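PDB 4ART: structural protein ORF273 from Acidianus two-tailed virus, which is a thermo- and acid-stable virion protein of an archaeal virus with a new fold, its precise role being unknown. Local coordinates for residues A[36-39]-A[40-43]; A[97-100]-A[101-104]. All coordinates share one frame; numbering follows the deposited sequence.

Interaction 1: A[36-39]-A[40-43]; sequences ENEI and EKEI
Glu42 N donates to Glu38 O at 2.9 Å, a bond between successive helical turns that brings the side chains of the two residues together. The carboxylate of Glu38 meets both the ammonium group of Lys41 and the carboxylate of Glu42. The salt bridge is a long one, with Glu38 OE1 3.4 Å from Lys41 NZ, and its hydrogen bond is weak. The lysine chain reaches it by bending at its third torsion (chi3 95°), which lays CE alongside OE1. A water ties the pair together, donating to Glu38 OE2 and accepting a weak bond from Lys41 NZ. On the other oxygen two like charges meet: Glu38 OE2 lies 3.2 Å from Glu42 OE2, the carboxylate planes turned 74° apart. Such closeness would probably raise the proton affinity of one of the two, while Lys41 offsets part of the charge; Asn56 ND2 also donates to Glu42 OE2. In a second acidic pair Glu36 and Glu40 run side by side, Glu36 OE2 coming 3.1 Å from Glu40 OE2 with the planes 69° apart; Phe258 N donates to Glu40 OE2 and probably eases the repulsion. On the face turned to the sheet, Ile39 CG2 touches Ile43 CD1 at 3.8 Å, and both side chains touch Phe258. Ile43 N also bonds to Ile39 O at 2.9 Å. These are the i to i+3 and i to i+4 side-chain pairs of an alpha-helix, here helix 23-44 packed on the central mixed sheet.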
ATOM      1  N   GLU A  36      11.503  10.091 -17.202  1.00 32.40           N
ATOM      2  CA  GLU A  36      12.707  10.705 -16.639  1.00 33.00           C
ATOM      3  C   GLU A  36      12.730  12.225 -16.783  1.00 37.51           C
ATOM      4  O   GLU A  36      13.051  12.904 -15.814  1.00 37.92           O
ATOM      5  CB  GLU A  36      13.956  10.098 -17.266  1.00 34.10           C
ATOM      6  CG  GLU A  36      15.262  10.728 -16.812  1.00 45.75           C
ATOM      7  CD  GLU A  36      15.997  11.522 -17.873  1.00 66.01           C
ATOM      8  OE1 GLU A  36      16.117  11.036 -19.022  1.00 51.05           O
ATOM      9  OE2 GLU A  36      16.502  12.617 -17.536  1.00 74.66           O
ATOM     10  N   ASN A  37      12.409  12.747 -17.987  1.00 33.62           N
ATOM     11  CA  ASN A  37      12.414  14.174 -18.282  1.00 34.96           C
ATOM     12  C   ASN A  37      11.435  14.925 -17.427  1.00 40.52           C
ATOM     13  O   ASN A  37      11.724  16.037 -17.001  1.00 41.00           O
ATOM     14  CB  ASN A  37      12.146  14.452 -19.750  1.00 36.35           C
ATOM     15  CG  ASN A  37      13.382  14.382 -20.616  1.00 68.21           C
ATOM     16  OD1 ASN A  37      14.450  14.906 -20.270  1.00 69.83           O
ATOM     17  ND2 ASN A  37      13.256  13.773 -21.789  1.00 56.37           N
ATOM     18  N   GLU A  38      10.280  14.300 -17.169  1.00 37.53           N
ATOM     19  CA  GLU A  38       9.241  14.867 -16.347  1.00 38.35           C
ATOM     20  C   GLU A  38       9.640  14.858 -14.855  1.00 43.48           C
ATOM     21  O   GLU A  38       9.542  15.898 -14.229  1.00 44.69           O
ATOM     22  CB  GLU A  38       7.900  14.159 -16.620  1.00 38.55           C
ATOM     23  CG  GLU A  38       6.679  14.808 -15.971  1.00 46.52           C
ATOM     24  CD  GLU A  38       6.419  16.291 -16.192  1.00 65.15           C
ATOM     25  OE1 GLU A  38       6.822  16.841 -17.244  1.00 47.91           O
ATOM     26  OE2 GLU A  38       5.775  16.898 -15.308  1.00 62.55           O
ATOM     27  N   ILE A  39      10.118  13.712 -14.294  1.00 40.49           N
ATOM     28  CA  ILE A  39      10.560  13.658 -12.880  1.00 41.21           C
ATOM     29  C   ILE A  39      11.654  14.724 -12.656  1.00 48.35           C
ATOM     30  O   ILE A  39      11.592  15.467 -11.684  1.00 49.85           O
ATOM     31  CB  ILE A  39      11.062  12.248 -12.414  1.00 42.58           C
ATOM     32  CG1 ILE A  39      10.176  11.054 -12.892  1.00 40.49           C
ATOM     33  CG2 ILE A  39      11.333  12.206 -10.902  1.00 43.93           C
ATOM     34  CD1 ILE A  39       8.733  10.995 -12.418  1.00 44.17           C
ATOM     35  N   GLU A  40      12.635  14.795 -13.577  1.00 45.98           N
ATOM     36  CA  GLU A  40      13.732  15.758 -13.547  1.00 48.99           C
ATOM     37  C   GLU A  40      13.186  17.196 -13.472  1.00 57.06           C
ATOM     38  O   GLU A  40      13.548  17.923 -12.541  1.00 58.32           O
ATOM     39  CB  GLU A  40      14.615  15.568 -14.782  1.00 50.17           C
ATOM     40  CG  GLU A  40      15.945  16.279 -14.730  1.00 61.58           C
ATOM     41  CD  GLU A  40      16.639  16.166 -16.068  1.00 77.04           C
ATOM     42  OE1 GLU A  40      16.271  16.931 -16.991  1.00 71.46           O
ATOM     43  OE2 GLU A  40      17.516  15.282 -16.209  1.00 59.35           O
ATOM     44  N   LYS A  41      12.264  17.564 -14.413  1.00 53.89           N
ATOM     45  CA  LYS A  41      11.591  18.873 -14.518  1.00 55.80           C
ATOM     46  C   LYS A  41      10.909  19.226 -13.202  1.00 60.84           C
ATOM     47  O   LYS A  41      11.034  20.353 -12.737  1.00 62.40           O
ATOM     48  CB  LYS A  41      10.560  18.857 -15.663  1.00 57.10           C
ATOM     49  CG  LYS A  41      10.019  20.225 -16.049  1.00 73.83           C
ATOM     50  CD  LYS A  41       8.764  20.124 -16.912  1.00 82.63           C
ATOM     51  CE  LYS A  41       7.491  20.219 -16.093  1.00 95.14           C
ATOM     52  NZ  LYS A  41       6.275  20.225 -16.947  1.00103.58           N
ATOM     53  N   GLU A  42      10.220  18.243 -12.599  1.00 57.54           N
ATOM     54  CA  GLU A  42       9.526  18.371 -11.312  1.00 59.07           C
ATOM     55  C   GLU A  42      10.486  18.587 -10.150  1.00 65.18           C
ATOM     56  O   GLU A  42      10.197  19.409  -9.286  1.00 66.62           O
ATOM     57  CB  GLU A  42       8.619  17.161 -11.050  1.00 58.41           C
ATOM     58  CG  GLU A  42       7.430  17.094 -11.998  1.00 67.83           C
ATOM     59  CD  GLU A  42       6.049  16.980 -11.380  1.00 94.47           C
ATOM     60  OE1 GLU A  42       5.940  16.752 -10.152  1.00 92.01           O
ATOM     61  OE2 GLU A  42       5.065  17.054 -12.150  1.00 85.72           O
ATOM     62  N   ILE A  43      11.636  17.885 -10.131  1.00 61.45           N
ATOM     63  CA  ILE A  43      12.634  18.049  -9.070  1.00 62.85           C
ATOM     64  C   ILE A  43      13.221  19.474  -9.039  1.00 71.24           C
ATOM     65  O   ILE A  43      13.122  20.132  -8.005  1.00 74.28           O
ATOM     66  CB  ILE A  43      13.702  16.920  -9.052  1.00 63.98           C
ATOM     67  CG1 ILE A  43      13.055  15.579  -8.638  1.00 62.01           C
ATOM     68  CG2 ILE A  43      14.878  17.268  -8.129  1.00 66.82           C
ATOM     69  CD1 ILE A  43      13.880  14.305  -8.990  1.00 65.49           C
TER
HETATM   70  O   HOH W   1       3.362  18.552 -16.524  1.00 62.47           O

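Interaction 2: A[97-100]-A[101-104]; sequences RDFD and EFLF
The backbone turns from loop into helix here, Phe102 N donating to Asp98 O at 3.0 Å and Leu103 N to Phe99 O at 3.0 Å. This is the N-terminal end of helix 99-108, with Asp98 as its N-cap. The side chain of Asp98 has CG anti to the backbone N (chi1 177°), which swings OD2 back over the first turn, where it accepts a weak bond of 3.4 Å from Glu101 N. Its carboxylate would probably also suit the positive end of the helix dipole. Glu101 crosses Asp98 at about a right angle; Asp98 OD2 and Glu101 OE1 lie 4.4 Å apart, like charges near each other but not in contact. Asp100 OD2 has a weak hydrogen bond with His224 NE2.

On the apolar flank the ring of Phe99 meets both Phe102 and Leu103, CE1 toward the one and CE2 toward the other. Its plane is inclined by 45° to that of Phe102, the ring centroids 5.8 Å apart, and Phe99 CE1 approaches Phe102 CD2 at 3.8 Å. Tyr154 of strand 154-161 touches the side chains of both Phe99 and Phe102, and Phe102 also reaches Val144 and Ala156. Leu103 meets Phe99 obliquely, its CD1 methyl 3.4 Å from Phe99 CE2.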
ATOM      1  N   ARG A  97      12.841   6.416   0.603  1.00 52.71           N
ATOM      2  CA  ARG A  97      14.011   6.901   1.325  1.00 55.30           C
ATOM      3  C   ARG A  97      14.810   5.729   1.932  1.00 59.14           C
ATOM      4  O   ARG A  97      15.860   5.939   2.542  1.00 61.37           O
ATOM      5  CB  ARG A  97      13.615   7.980   2.364  1.00 61.70           C
ATOM      6  CG  ARG A  97      13.314   9.342   1.704  1.00 79.79           C
ATOM      7  CD  ARG A  97      12.830  10.432   2.652  1.00 97.70           C
ATOM      8  NE  ARG A  97      12.244  11.580   1.937  1.00102.67           N
ATOM      9  CZ  ARG A  97      12.920  12.636   1.490  1.00107.69           C
ATOM     10  NH1 ARG A  97      14.234  12.720   1.672  1.00 88.56           N
ATOM     11  NH2 ARG A  97      12.287  13.623   0.870  1.00 87.91           N
ATOM     12  N   ASP A  98      14.323   4.493   1.720  1.00 52.81           N
ATOM     13  CA  ASP A  98      14.961   3.253   2.174  1.00 52.76           C
ATOM     14  C   ASP A  98      15.394   2.477   0.941  1.00 51.04           C
ATOM     15  O   ASP A  98      14.572   2.222   0.056  1.00 46.54           O
ATOM     16  CB  ASP A  98      13.999   2.408   3.056  1.00 55.88           C
ATOM     17  CG  ASP A  98      14.583   1.067   3.501  1.00 74.82           C
ATOM     18  OD1 ASP A  98      15.765   1.040   3.916  1.00 77.90           O
ATOM     19  OD2 ASP A  98      13.849   0.043   3.449  1.00 84.37           O
ATOM     20  N   PHE A  99      16.682   2.112   0.883  1.00 49.66           N
ATOM     21  CA  PHE A  99      17.266   1.408  -0.258  1.00 47.77           C
ATOM     22  C   PHE A  99      16.698   0.029  -0.528  1.00 51.88           C
ATOM     23  O   PHE A  99      16.530  -0.349  -1.684  1.00 51.16           O
ATOM     24  CB  PHE A  99      18.793   1.350  -0.182  1.00 50.20           C
ATOM     25  CG  PHE A  99      19.404   1.113  -1.548  1.00 49.98           C
ATOM     26  CD1 PHE A  99      19.419   2.122  -2.504  1.00 50.60           C
ATOM     27  CD2 PHE A  99      19.945  -0.121  -1.882  1.00 53.31           C
ATOM     28  CE1 PHE A  99      19.965   1.903  -3.770  1.00 52.09           C
ATOM     29  CE2 PHE A  99      20.519  -0.331  -3.140  1.00 53.59           C
ATOM     30  CZ  PHE A  99      20.508   0.677  -4.081  1.00 50.65           C
ATOM     31  N   ASP A 100      16.418  -0.721   0.530  1.00 49.89           N
ATOM     32  CA  ASP A 100      15.865  -2.066   0.442  1.00 49.04           C
ATOM     33  C   ASP A 100      14.465  -2.039  -0.162  1.00 49.77           C
ATOM     34  O   ASP A 100      14.128  -2.900  -0.975  1.00 48.69           O
ATOM     35  CB  ASP A 100      15.857  -2.722   1.829  1.00 53.59           C
ATOM     36  CG  ASP A 100      17.236  -2.884   2.454  1.00 62.85           C
ATOM     37  OD1 ASP A 100      18.137  -3.474   1.786  1.00 62.35           O
ATOM     38  OD2 ASP A 100      17.425  -2.418   3.600  1.00 66.23           O
ATOM     39  N   GLU A 101      13.663  -1.027   0.222  1.00 44.38           N
ATOM     40  CA  GLU A 101      12.294  -0.809  -0.245  1.00 41.38           C
ATOM     41  C   GLU A 101      12.317  -0.372  -1.697  1.00 41.13           C
ATOM     42  O   GLU A 101      11.498  -0.840  -2.486  1.00 38.93           O
ATOM     43  CB  GLU A 101      11.595   0.240   0.624  1.00 44.10           C
ATOM     44  CG  GLU A 101      10.087   0.218   0.452  1.00 58.57           C
ATOM     45  CD  GLU A 101       9.317   1.092   1.420  1.00 87.51           C
ATOM     46  OE1 GLU A 101       9.698   1.148   2.613  1.00 98.98           O
ATOM     47  OE2 GLU A 101       8.316   1.708   0.986  1.00 80.12           O
ATOM     48  N   PHE A 102      13.263   0.514  -2.051  1.00 37.03           N
ATOM     49  CA  PHE A 102      13.498   0.966  -3.421  1.00 35.55           C
ATOM     50  C   PHE A 102      13.749  -0.247  -4.329  1.00 37.15           C
ATOM     51  O   PHE A 102      13.068  -0.404  -5.333  1.00 33.32           O
ATOM     52  CB  PHE A 102      14.713   1.930  -3.462  1.00 37.68           C
ATOM     53  CG  PHE A 102      15.177   2.363  -4.833  1.00 37.47           C
ATOM     54  CD1 PHE A 102      14.355   3.129  -5.657  1.00 38.81           C
ATOM     55  CD2 PHE A 102      16.462   2.080  -5.268  1.00 39.43           C
ATOM     56  CE1 PHE A 102      14.793   3.551  -6.913  1.00 39.04           C
ATOM     57  CE2 PHE A 102      16.899   2.509  -6.528  1.00 41.56           C
ATOM     58  CZ  PHE A 102      16.064   3.243  -7.337  1.00 38.06           C
ATOM     59  N   LEU A 103      14.677  -1.130  -3.940  1.00 36.46           N
ATOM     60  CA  LEU A 103      15.002  -2.337  -4.724  1.00 35.36           C
ATOM     61  C   LEU A 103      13.816  -3.281  -4.810  1.00 40.23           C
ATOM     62  O   LEU A 103      13.525  -3.813  -5.880  1.00 39.86           O
ATOM     63  CB  LEU A 103      16.227  -3.048  -4.137  1.00 36.71           C
ATOM     64  CG  LEU A 103      17.550  -2.291  -4.181  1.00 41.33           C
ATOM     65  CD1 LEU A 103      18.643  -3.148  -3.583  1.00 45.97           C
ATOM     66  CD2 LEU A 103      17.916  -1.843  -5.610  1.00 38.58           C
ATOM     67  N   PHE A 104      13.077  -3.422  -3.704  1.00 39.39           N
ATOM     68  CA  PHE A 104      11.887  -4.265  -3.691  1.00 39.10           C
ATOM     69  C   PHE A 104      10.792  -3.719  -4.632  1.00 42.72           C
ATOM     70  O   PHE A 104      10.183  -4.477  -5.382  1.00 41.60           O
ATOM     71  CB  PHE A 104      11.380  -4.484  -2.261  1.00 41.97           C
ATOM     72  CG  PHE A 104      10.130  -5.302  -2.213  1.00 42.23           C
ATOM     73  CD1 PHE A 104      10.186  -6.690  -2.342  1.00 44.85           C
ATOM     74  CD2 PHE A 104       8.893  -4.694  -2.064  1.00 41.58           C
ATOM     75  CE1 PHE A 104       9.020  -7.451  -2.362  1.00 45.20           C
ATOM     76  CE2 PHE A 104       7.731  -5.464  -2.037  1.00 44.68           C
ATOM     77  CZ  PHE A 104       7.803  -6.842  -2.180  1.00 41.89           C
TER

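In the fold
Both interactions are local: interaction 1 joins successive turns within a helix, interaction 2 the start of one with its N-cap. They do not touch, their centres lying 20 Å apart and their nearest atoms about 10 Å. Interaction 1 is partly buried in the C-terminal part of helix 23-44, whereas interaction 2 is a surface contact at the start of helix 99-108. Strand 154-161 is common ground, meeting 36-43 through Leu155 and 97-104 through Tyr154 and Ala156, so the two helices pack on the same central sheet. Their chemistry differs accordingly: interaction 1 brings carboxylates close together beside a single lysine, while interaction 2 combines an aspartate cap with an aromatic and aliphatic cluster.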